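Local coordinates for mucus binding protein (Lactobacillus reuteri, PDB 3I57) that probably binds mucus glycoproteins at the cell wall of the bacterium and, through this type 2 repeat, also binds immunoglobulins, at residues V100-A105 against V179-D184; Q114-T119 against K146-P151; K94-T99 against R165-D170. All coordinates share one frame; numbering follows the deposited sequence.

Contact 1. Residues V100-A105 against V179-D184; sequences VHYKYA and VIYTAD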
loop_
_atom_site.group_PDB
_atom_site.type_symbol
_atom_site.label_atom_id
_atom_site.label_comp_id
_atom_site.label_asym_id
_atom_site.label_seq_id
_atom_site.Cartn_x
_atom_site.Cartn_y
_atom_site.Cartn_z
ATOM N N VAL A 100 -10.914 -25.869 15.440
ATOM C CA VAL A 100 -11.507 -26.523 16.595
ATOM C C VAL A 100 -11.042 -27.966 16.678
ATOM O O VAL A 100 -11.227 -28.753 15.737
ATOM C CB VAL A 100 -13.025 -26.506 16.534
ATOM C CG1 VAL A 100 -13.615 -27.188 17.808
ATOM C CG2 VAL A 100 -13.544 -25.062 16.346
ATOM N N HIS A 101 -10.406 -28.280 17.795
ATOM C CA HIS A 101 -9.984 -29.626 18.113
ATOM C C HIS A 101 -11.081 -30.333 18.904
ATOM O O HIS A 101 -11.878 -29.694 19.611
ATOM C CB HIS A 101 -8.705 -29.600 18.975
ATOM C CG HIS A 101 -7.547 -28.896 18.346
ATOM N ND1 HIS A 101 -7.055 -29.227 17.101
ATOM C CD2 HIS A 101 -6.749 -27.908 18.818
ATOM C CE1 HIS A 101 -6.002 -28.469 16.831
ATOM N NE2 HIS A 101 -5.811 -27.646 17.850
ATOM N N TYR A 102 -11.085 -31.668 18.822
ATOM C CA TYR A 102 -12.090 -32.484 19.532
ATOM C C TYR A 102 -11.356 -33.573 20.282
ATOM O O TYR A 102 -10.670 -34.401 19.670
ATOM C CB TYR A 102 -13.135 -33.094 18.579
ATOM C CG TYR A 102 -13.882 -32.056 17.783
ATOM C CD1 TYR A 102 -14.834 -31.224 18.386
ATOM C CD2 TYR A 102 -13.582 -31.860 16.433
ATOM C CE1 TYR A 102 -15.489 -30.240 17.654
ATOM C CE2 TYR A 102 -14.210 -30.889 15.698
ATOM C CZ TYR A 102 -15.167 -30.087 16.292
ATOM O OH TYR A 102 -15.763 -29.113 15.512
ATOM N N LYS A 103 -11.480 -33.545 21.604
ATOM C CA LYS A 103 -10.668 -34.397 22.480
ATOM C C LYS A 103 -11.469 -34.996 23.618
ATOM O O LYS A 103 -12.504 -34.469 24.010
ATOM C CB LYS A 103 -9.509 -33.587 23.077
ATOM C CG LYS A 103 -8.516 -33.010 22.030
ATOM C CD LYS A 103 -7.417 -32.149 22.673
ATOM C CE LYS A 103 -6.396 -31.638 21.643
ATOM N NZ LYS A 103 -5.178 -31.039 22.309
ATOM N N TYR A 104 -10.968 -36.096 24.183
ATOM C CA TYR A 104 -11.532 -36.603 25.414
ATOM C C TYR A 104 -10.790 -35.885 26.552
ATOM O O TYR A 104 -9.908 -35.089 26.277
ATOM C CB TYR A 104 -11.393 -38.135 25.456
ATOM C CG TYR A 104 -12.196 -38.848 24.393
ATOM C CD1 TYR A 104 -13.562 -38.981 24.514
ATOM C CD2 TYR A 104 -11.580 -39.408 23.260
ATOM C CE1 TYR A 104 -14.300 -39.624 23.565
ATOM C CE2 TYR A 104 -12.316 -40.059 22.299
ATOM C CZ TYR A 104 -13.681 -40.179 22.465
ATOM O OH TYR A 104 -14.456 -40.808 21.525
ATOM N N ALA A 105 -11.125 -36.140 27.818
ATOM C CA ALA A 105 -10.494 -35.406 28.936
ATOM C C ALA A 105 -8.971 -35.530 29.072
ATOM O O ALA A 105 -8.327 -34.641 29.613
ATOM C CB ALA A 105 -11.161 -35.737 30.249
ATOM N N VAL A 179 -12.908 -28.494 22.011
ATOM C CA VAL A 179 -14.157 -29.030 22.524
ATOM C C VAL A 179 -13.784 -30.378 23.193
ATOM O O VAL A 179 -13.024 -31.155 22.612
ATOM C CB VAL A 179 -15.139 -29.197 21.354
ATOM C CG1 VAL A 179 -16.340 -30.080 21.722
ATOM C CG2 VAL A 179 -15.653 -27.798 20.891
ATOM N N ILE A 180 -14.288 -30.620 24.407
ATOM C CA ILE A 180 -13.948 -31.816 25.208
ATOM C C ILE A 180 -15.195 -32.690 25.317
ATOM O O ILE A 180 -16.291 -32.164 25.554
ATOM C CB ILE A 180 -13.533 -31.421 26.651
ATOM C CG1 ILE A 180 -12.197 -30.698 26.649
ATOM C CG2 ILE A 180 -13.446 -32.666 27.555
ATOM C CD1 ILE A 180 -11.787 -30.177 27.981
ATOM N N TYR A 181 -15.040 -34.004 25.124
ATOM C CA TYR A 181 -16.159 -34.937 25.183
ATOM C C TYR A 181 -16.135 -35.685 26.500
ATOM O O TYR A 181 -15.109 -36.265 26.885
ATOM C CB TYR A 181 -16.133 -35.955 24.019
ATOM C CG TYR A 181 -16.606 -35.375 22.721
ATOM C CD1 TYR A 181 -15.749 -34.615 21.923
ATOM C CD2 TYR A 181 -17.926 -35.515 22.322
ATOM C CE1 TYR A 181 -16.189 -34.047 20.754
ATOM C CE2 TYR A 181 -18.375 -34.961 21.148
ATOM C CZ TYR A 181 -17.504 -34.211 20.370
ATOM O OH TYR A 181 -17.975 -33.655 19.212
ATOM N N THR A 182 -17.268 -35.644 27.191
ATOM C CA THR A 182 -17.404 -36.252 28.507
ATOM C C THR A 182 -18.398 -37.408 28.427
ATOM O O THR A 182 -19.426 -37.319 27.763
ATOM C CB THR A 182 -17.869 -35.208 29.537
ATOM O OG1 THR A 182 -16.843 -34.215 29.709
ATOM C CG2 THR A 182 -18.153 -35.861 30.881
ATOM N N ALA A 183 -18.083 -38.508 29.102
ATOM C CA ALA A 183 -18.963 -39.669 29.072
ATOM C C ALA A 183 -20.317 -39.384 29.721
ATOM O O ALA A 183 -20.393 -38.666 30.713
ATOM C CB ALA A 183 -18.277 -40.891 29.728
ATOM N N ASP A 184 -21.375 -39.924 29.122
ATOM C CA ASP A 184 -22.736 -39.852 29.661
ATOM C C ASP A 184 -22.833 -40.612 30.989
ATOM O O ASP A 184 -22.274 -41.710 31.099
ATOM C CB ASP A 184 -23.721 -40.490 28.687
ATOM C CG ASP A 184 -23.909 -39.683 27.420
ATOM O OD1 ASP A 184 -23.557 -38.480 27.387
ATOM O OD2 ASP A 184 -24.412 -40.265 26.449
#
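Tyr-181, Val-179 and Tyr-102 carry most of the surface that residues 100-105 and 179-184 bury against each other, their side chains on one face of two neighbouring parallel strands of the Muc B2-like domain. Tyr-102 and Val-179 lie alongside one another and point the same way. CD1 of the Tyr-102 ring comes to 3.6 Å from CB of Val-179, and Val-179 CG1 sits at the ring edge, in its plane. The other methyl, Val-179 CG2, meets Val-100 CG1 at 3.7 Å; with CG1 of Val-179 anti to the backbone N (chi1 165°), CG1 goes to the Tyr-102 ring, while CG2 touches both Val-100 and the ring. Tyr-181 turns its edge to the first strand: CE1 reaches CB of Tyr-102 at 3.9 Å, and Lys-103 O lies in the plane of the ring. Farther along the same face, Tyr-104 CD1 comes to 4.0 Å from CB of Tyr-181.

Beneath the side chains the backbones alternate as parallel strands do. Val-179 N donates to His-101 O (2.9 Å), Lys-103 N to Val-179 O (3.0 Å) and Tyr-181 N to Lys-103 O (2.8 Å). The chemistry is thus divided: amides and carbonyls fix the register, while valine and ring carbons make an apolar face, and the hydroxyl of the buried Tyr-181 is taken up in a hydrogen bond by the carbonyl of Pro-151.

Contact 2. Residues Q114-T119 against K146-P151; sequences QTAQVT and KALTSP
This is a surface packing contact between layers, in which Gln-114 and Ala-116 of strand 112-127 meet Leu-148 and its neighbours on the short strand 148-149. The first strand belongs to the large mixed sheet and the second is an outer strand of the small three-stranded antiparallel sheet of the Muc B2-like domain. The touching parts run in nearly opposite directions, 174° apart, but with Gln-114 CA and Leu-148 CA 7.2 Å apart they face each other through side chains and are not paired as strands.

Leu-148 is the buried centre. Its CG stands anti to its own carbonyl carbon (chi1 -58°), and the two methyls spread along residues 114-116: CD1 rests near Gln-114 O at 4.0 Å, while CD2 lies 4.1 Å from Thr-115 O and 4.2 Å from Ala-116 CB. Glu-98 on strand 93-104 also touches this leucine.

The Gln-114 and Leu-148 side chains run antiparallel past one another; that of Gln-114, extended beyond CG, brings its amide end to the backbone of Thr-149 and the ring of Pro-151. Its CB is 4.1 Å from Leu-148 CD1. An alanine here would remove the chain beyond CB, and is likely to leave a gap beside Leu-148 and Pro-151 and to take the amide away from Thr-149 O.

At the other end one water joins the segments, donating to Gln-117 O at 2.8 Å and accepting from Lys-146 N at 2.9 Å. The chemistry therefore changes along the contact: an amide meets the backbone of Thr-149 and the ring of Pro-151 at one end, methyls fill the middle, and a water bridges main-chain atoms at the other.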
loop_
_atom_site.group_PDB
_atom_site.type_symbol
_atom_site.label_atom_id
_atom_site.label_comp_id
_atom_site.label_asym_id
_atom_site.label_seq_id
_atom_site.Cartn_x
_atom_site.Cartn_y
_atom_site.Cartn_z
ATOM N N GLN A 114 -12.171 -29.369 12.824
ATOM C CA GLN A 114 -12.913 -28.618 11.815
ATOM C C GLN A 114 -12.347 -27.216 11.791
ATOM O O GLN A 114 -11.863 -26.723 12.806
ATOM C CB GLN A 114 -14.392 -28.547 12.175
ATOM C CG GLN A 114 -15.115 -29.831 11.896
ATOM C CD GLN A 114 -16.593 -29.720 12.171
ATOM O OE1 GLN A 114 -17.112 -30.405 13.051
ATOM N NE2 GLN A 114 -17.281 -28.855 11.429
ATOM N N THR A 115 -12.386 -26.597 10.622
ATOM C CA THR A 115 -11.870 -25.247 10.465
ATOM C C THR A 115 -12.863 -24.385 9.754
ATOM O O THR A 115 -13.771 -24.888 9.103
ATOM C CB THR A 115 -10.563 -25.213 9.663
ATOM O OG1 THR A 115 -10.742 -25.821 8.368
ATOM C CG2 THR A 115 -9.462 -25.936 10.455
ATOM N N ALA A 116 -12.685 -23.077 9.884
ATOM C CA ALA A 116 -13.488 -22.116 9.150
ATOM C C ALA A 116 -12.631 -20.893 8.926
ATOM O O ALA A 116 -11.642 -20.680 9.637
ATOM C CB ALA A 116 -14.709 -21.749 9.932
ATOM N N GLN A 117 -13.026 -20.068 7.962
ATOM C CA GLN A 117 -12.204 -18.945 7.569
ATOM C C GLN A 117 -13.005 -17.662 7.486
ATOM O O GLN A 117 -14.205 -17.686 7.199
ATOM C CB GLN A 117 -11.512 -19.235 6.241
ATOM C CG GLN A 117 -10.416 -20.310 6.339
ATOM C CD GLN A 117 -9.524 -20.308 5.126
ATOM O OE1 GLN A 117 -9.984 -20.089 4.007
ATOM N NE2 GLN A 117 -8.243 -20.561 5.337
ATOM N N VAL A 118 -12.345 -16.543 7.796
ATOM C CA VAL A 118 -12.902 -15.231 7.563
ATOM C C VAL A 118 -11.867 -14.413 6.788
ATOM O O VAL A 118 -10.644 -14.671 6.836
ATOM C CB VAL A 118 -13.289 -14.447 8.868
ATOM C CG1 VAL A 118 -14.419 -15.182 9.668
ATOM C CG2 VAL A 118 -12.064 -14.212 9.745
ATOM N N THR A 119 -12.376 -13.464 6.011
ATOM C CA THR A 119 -11.519 -12.614 5.190
ATOM C C THR A 119 -11.804 -11.158 5.471
ATOM O O THR A 119 -12.972 -10.757 5.558
ATOM C CB THR A 119 -11.783 -12.916 3.688
ATOM O OG1 THR A 119 -11.341 -14.255 3.417
ATOM C CG2 THR A 119 -11.041 -11.936 2.797
ATOM N N LYS A 146 -18.248 -19.228 10.224
ATOM C CA LYS A 146 -19.420 -20.103 10.096
ATOM C C LYS A 146 -19.518 -20.933 11.385
ATOM O O LYS A 146 -18.492 -21.303 11.956
ATOM C CB LYS A 146 -19.214 -21.035 8.906
ATOM C CG LYS A 146 -20.470 -21.807 8.520
ATOM C CD LYS A 146 -20.151 -22.914 7.517
ATOM C CE LYS A 146 -21.402 -23.756 7.259
ATOM N NZ LYS A 146 -22.608 -22.894 7.048
ATOM N N ALA A 147 -20.734 -21.222 11.840
ATOM C CA ALA A 147 -20.906 -22.121 12.989
ATOM C C ALA A 147 -20.388 -23.521 12.718
ATOM O O ALA A 147 -20.663 -24.121 11.673
ATOM C CB ALA A 147 -22.388 -22.169 13.439
ATOM N N LEU A 148 -19.637 -24.055 13.675
ATOM C CA LEU A 148 -19.107 -25.410 13.543
ATOM C C LEU A 148 -19.792 -26.337 14.533
ATOM O O LEU A 148 -19.742 -26.122 15.731
ATOM C CB LEU A 148 -17.599 -25.411 13.791
ATOM C CG LEU A 148 -16.808 -24.503 12.855
ATOM C CD1 LEU A 148 -15.309 -24.641 13.089
ATOM C CD2 LEU A 148 -17.159 -24.804 11.382
ATOM N N THR A 149 -20.468 -27.355 14.010
ATOM C CA THR A 149 -21.211 -28.261 14.866
ATOM C C THR A 149 -20.290 -29.382 15.289
ATOM O O THR A 149 -19.675 -30.054 14.452
ATOM C CB THR A 149 -22.413 -28.860 14.145
ATOM O OG1 THR A 149 -23.264 -27.798 13.685
ATOM C CG2 THR A 149 -23.215 -29.768 15.103
ATOM N N SER A 150 -20.172 -29.560 16.590
ATOM C CA SER A 150 -19.349 -30.640 17.101
ATOM C C SER A 150 -20.015 -31.975 16.730
ATOM O O SER A 150 -21.248 -32.107 16.792
ATOM C CB SER A 150 -19.177 -30.507 18.619
ATOM O OG SER A 150 -18.570 -29.251 18.950
ATOM N N PRO A 151 -19.207 -32.951 16.319
ATOM C CA PRO A 151 -19.775 -34.244 15.938
ATOM C C PRO A 151 -20.430 -34.968 17.094
ATOM O O PRO A 151 -20.059 -34.780 18.254
ATOM C CB PRO A 151 -18.557 -35.054 15.460
ATOM C CG PRO A 151 -17.328 -34.294 15.940
ATOM C CD PRO A 151 -17.769 -32.846 16.007
HETATM O O HOH W 1 -16.561 -19.074 7.844
#

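Contact 3. Residues K94-T99 against R165-D170; sequences KTLTET and RSSNSD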
loop_
_atom_site.group_PDB
_atom_site.type_symbol
_atom_site.label_atom_id
_atom_site.label_comp_id
_atom_site.label_asym_id
_atom_site.label_seq_id
_atom_site.Cartn_x
_atom_site.Cartn_y
_atom_site.Cartn_z
ATOM N N LYS A 94 -6.863 -10.186 3.903
ATOM C CA LYS A 94 -6.231 -11.217 4.721
ATOM C C LYS A 94 -7.285 -12.237 5.111
ATOM O O LYS A 94 -8.446 -11.884 5.285
ATOM C CB LYS A 94 -5.470 -10.619 5.921
ATOM C CG LYS A 94 -6.100 -10.773 7.293
ATOM C CD LYS A 94 -5.197 -10.192 8.363
ATOM C CE LYS A 94 -6.001 -9.238 9.231
ATOM N NZ LYS A 94 -5.254 -8.867 10.447
ATOM N N THR A 95 -6.875 -13.495 5.224
ATOM C CA THR A 95 -7.803 -14.561 5.581
ATOM C C THR A 95 -7.299 -15.239 6.861
ATOM O O THR A 95 -6.123 -15.622 6.958
ATOM C CB THR A 95 -7.953 -15.548 4.414
ATOM O OG1 THR A 95 -8.509 -14.862 3.277
ATOM C CG2 THR A 95 -8.862 -16.741 4.790
ATOM N N LEU A 96 -8.167 -15.318 7.868
ATOM C CA LEU A 96 -7.825 -15.981 9.119
ATOM C C LEU A 96 -8.597 -17.297 9.239
ATOM O O LEU A 96 -9.692 -17.434 8.693
ATOM C CB LEU A 96 -8.183 -15.113 10.323
ATOM C CG LEU A 96 -7.610 -13.699 10.393
ATOM C CD1 LEU A 96 -7.965 -13.092 11.759
ATOM C CD2 LEU A 96 -6.102 -13.763 10.235
ATOM N N THR A 97 -8.031 -18.239 9.990
ATOM C CA THR A 97 -8.622 -19.561 10.110
ATOM C C THR A 97 -8.924 -19.895 11.569
ATOM O O THR A 97 -8.074 -19.730 12.455
ATOM C CB THR A 97 -7.669 -20.649 9.539
ATOM O OG1 THR A 97 -7.459 -20.412 8.151
ATOM C CG2 THR A 97 -8.247 -22.060 9.717
ATOM N N GLU A 98 -10.149 -20.351 11.819
ATOM C CA GLU A 98 -10.510 -20.826 13.141
ATOM C C GLU A 98 -10.312 -22.348 13.133
ATOM O O GLU A 98 -10.710 -23.006 12.176
ATOM C CB GLU A 98 -11.968 -20.478 13.446
ATOM C CG GLU A 98 -12.539 -21.372 14.551
ATOM C CD GLU A 98 -14.013 -21.098 14.810
ATOM O OE1 GLU A 98 -14.775 -21.124 13.819
ATOM O OE2 GLU A 98 -14.377 -20.888 15.999
ATOM N N THR A 99 -9.682 -22.900 14.179
ATOM C CA THR A 99 -9.454 -24.351 14.269
ATOM C C THR A 99 -10.063 -24.856 15.561
ATOM O O THR A 99 -9.760 -24.325 16.641
ATOM C CB THR A 99 -7.946 -24.681 14.315
ATOM O OG1 THR A 99 -7.340 -24.183 13.130
ATOM C CG2 THR A 99 -7.719 -26.192 14.366
ATOM N N ARG A 165 -17.594 -18.318 16.750
ATOM C CA ARG A 165 -16.637 -17.303 17.221
ATOM C C ARG A 165 -16.407 -16.286 16.115
ATOM O O ARG A 165 -16.806 -16.508 14.978
ATOM C CB ARG A 165 -15.282 -17.952 17.547
ATOM C CG ARG A 165 -15.317 -19.040 18.633
ATOM C CD ARG A 165 -15.543 -18.439 20.034
ATOM N NE ARG A 165 -15.305 -19.471 21.043
ATOM C CZ ARG A 165 -16.212 -20.389 21.389
ATOM N NH1 ARG A 165 -17.421 -20.363 20.850
ATOM N NH2 ARG A 165 -15.910 -21.327 22.279
ATOM N N SER A 166 -15.724 -15.199 16.459
ATOM C CA SER A 166 -15.414 -14.125 15.521
ATOM C C SER A 166 -13.965 -13.743 15.708
ATOM O O SER A 166 -13.364 -14.040 16.753
ATOM C CB SER A 166 -16.271 -12.899 15.829
ATOM O OG SER A 166 -17.602 -13.206 15.448
ATOM N N SER A 167 -13.398 -13.082 14.702
ATOM C CA SER A 167 -12.071 -12.479 14.861
ATOM C C SER A 167 -12.147 -10.971 14.610
ATOM O O SER A 167 -12.917 -10.502 13.766
ATOM C CB SER A 167 -11.041 -13.075 13.897
ATOM O OG SER A 167 -10.621 -14.387 14.271
ATOM N N ASN A 168 -11.326 -10.225 15.327
ATOM C CA ASN A 168 -11.178 -8.785 15.123
ATOM C C ASN A 168 -10.173 -8.550 14.009
ATOM O O ASN A 168 -9.342 -9.396 13.763
ATOM C CB ASN A 168 -10.717 -8.126 16.411
ATOM C CG ASN A 168 -11.746 -8.225 17.508
ATOM O OD1 ASN A 168 -12.944 -8.225 17.228
ATOM N ND2 ASN A 168 -11.293 -8.321 18.770
ATOM N N SER A 169 -10.244 -7.395 13.342
ATOM C CA SER A 169 -9.397 -7.155 12.165
ATOM C C SER A 169 -7.913 -6.975 12.510
ATOM O O SER A 169 -7.070 -7.096 11.609
ATOM C CB SER A 169 -9.905 -5.941 11.384
ATOM O OG SER A 169 -9.735 -4.757 12.167
ATOM N N ASP A 170 -7.603 -6.741 13.795
ATOM C CA ASP A 170 -6.207 -6.667 14.253
ATOM C C ASP A 170 -5.562 -8.028 14.499
ATOM O O ASP A 170 -4.351 -8.108 14.726
ATOM C CB ASP A 170 -6.025 -5.737 15.464
ATOM C CG ASP A 170 -6.847 -6.157 16.692
ATOM O OD1 ASP A 170 -7.689 -7.067 16.622
ATOM O OD2 ASP A 170 -6.619 -5.565 17.744
HETATM O O HOH W 2 -17.384 -20.644 14.333
#
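Residues 94-99 of strand 93-104, in the large mixed sheet, face residues 165-170, the end of strand 162-168 in the small antiparallel sheet, through three side chains: Lys-94, Leu-96 and Glu-98. Every second residue of the first strand points toward residues 165-170, as the alternation of a beta strand requires, while the backbones stay well apart; the CA atoms of Leu-96 and Ser-167 are 8.0 Å from each other.

Leu-96 is in the middle. With CG beside the backbone N (chi1 -55°) the branch reaches across, and CD1 touches Ser-167, 3.7 Å from CB and 3.9 Å from OG. That hydroxyl is hydrogen-bonded to Tyr-145 OH, and the Tyr-145 side chain also touches Leu-96 and Glu-98.

The arrangement is one of face-to-face packing of two beta sheets within the Muc B2-like domain, consistent with the beta-grasp fold of this repeat. The touching parts run 147° apart, and the two ends of this interface are polar. At one, Lys-94 bends at chi3 (129°) to bring NZ to Ser-169 O at 2.8 Å. The ammonium approaches from above the carbonyl plane, and it makes a second hydrogen bond to Ala-171 O, so that two carbonyls of the segment following the strand hold one charge.

At the other end Glu-98 crosses Arg-165 at about a right angle. OE2 lies 3.4 Å from CG of Arg-165, against the aliphatic part of the chain, whereas NE is 5.3 Å from OE2; the guanidinium leads away and forms its salt bridge with Glu-160. A water donates to Glu-98 OE1 at 2.7 Å and takes a long, weak bond from Arg-165 N.

How the contacts relate
Contacts 1 and 3 use successive parts of strand 93-104, with centres about 23 Å apart; its parallel partner in contact 1 is strand 176-183, which follows strand 162-168 of contact 3 in the chain. Contact 2 is nested inside the loops closed by both. Its centre is about 11 Å from that of contact 3, where Ala-116 O meets Glu-98 N at 2.7 Å, and about 17 Å from that of contact 1, where Val-100 N meets Gln-114 O at 2.9 Å. Contact 1 is thus pairing within the large sheet, while contacts 2 and 3 set the small sheet against it. All three lie away from the calcium site of Gln-2, Asp-60, Asp-62 and Asn-65.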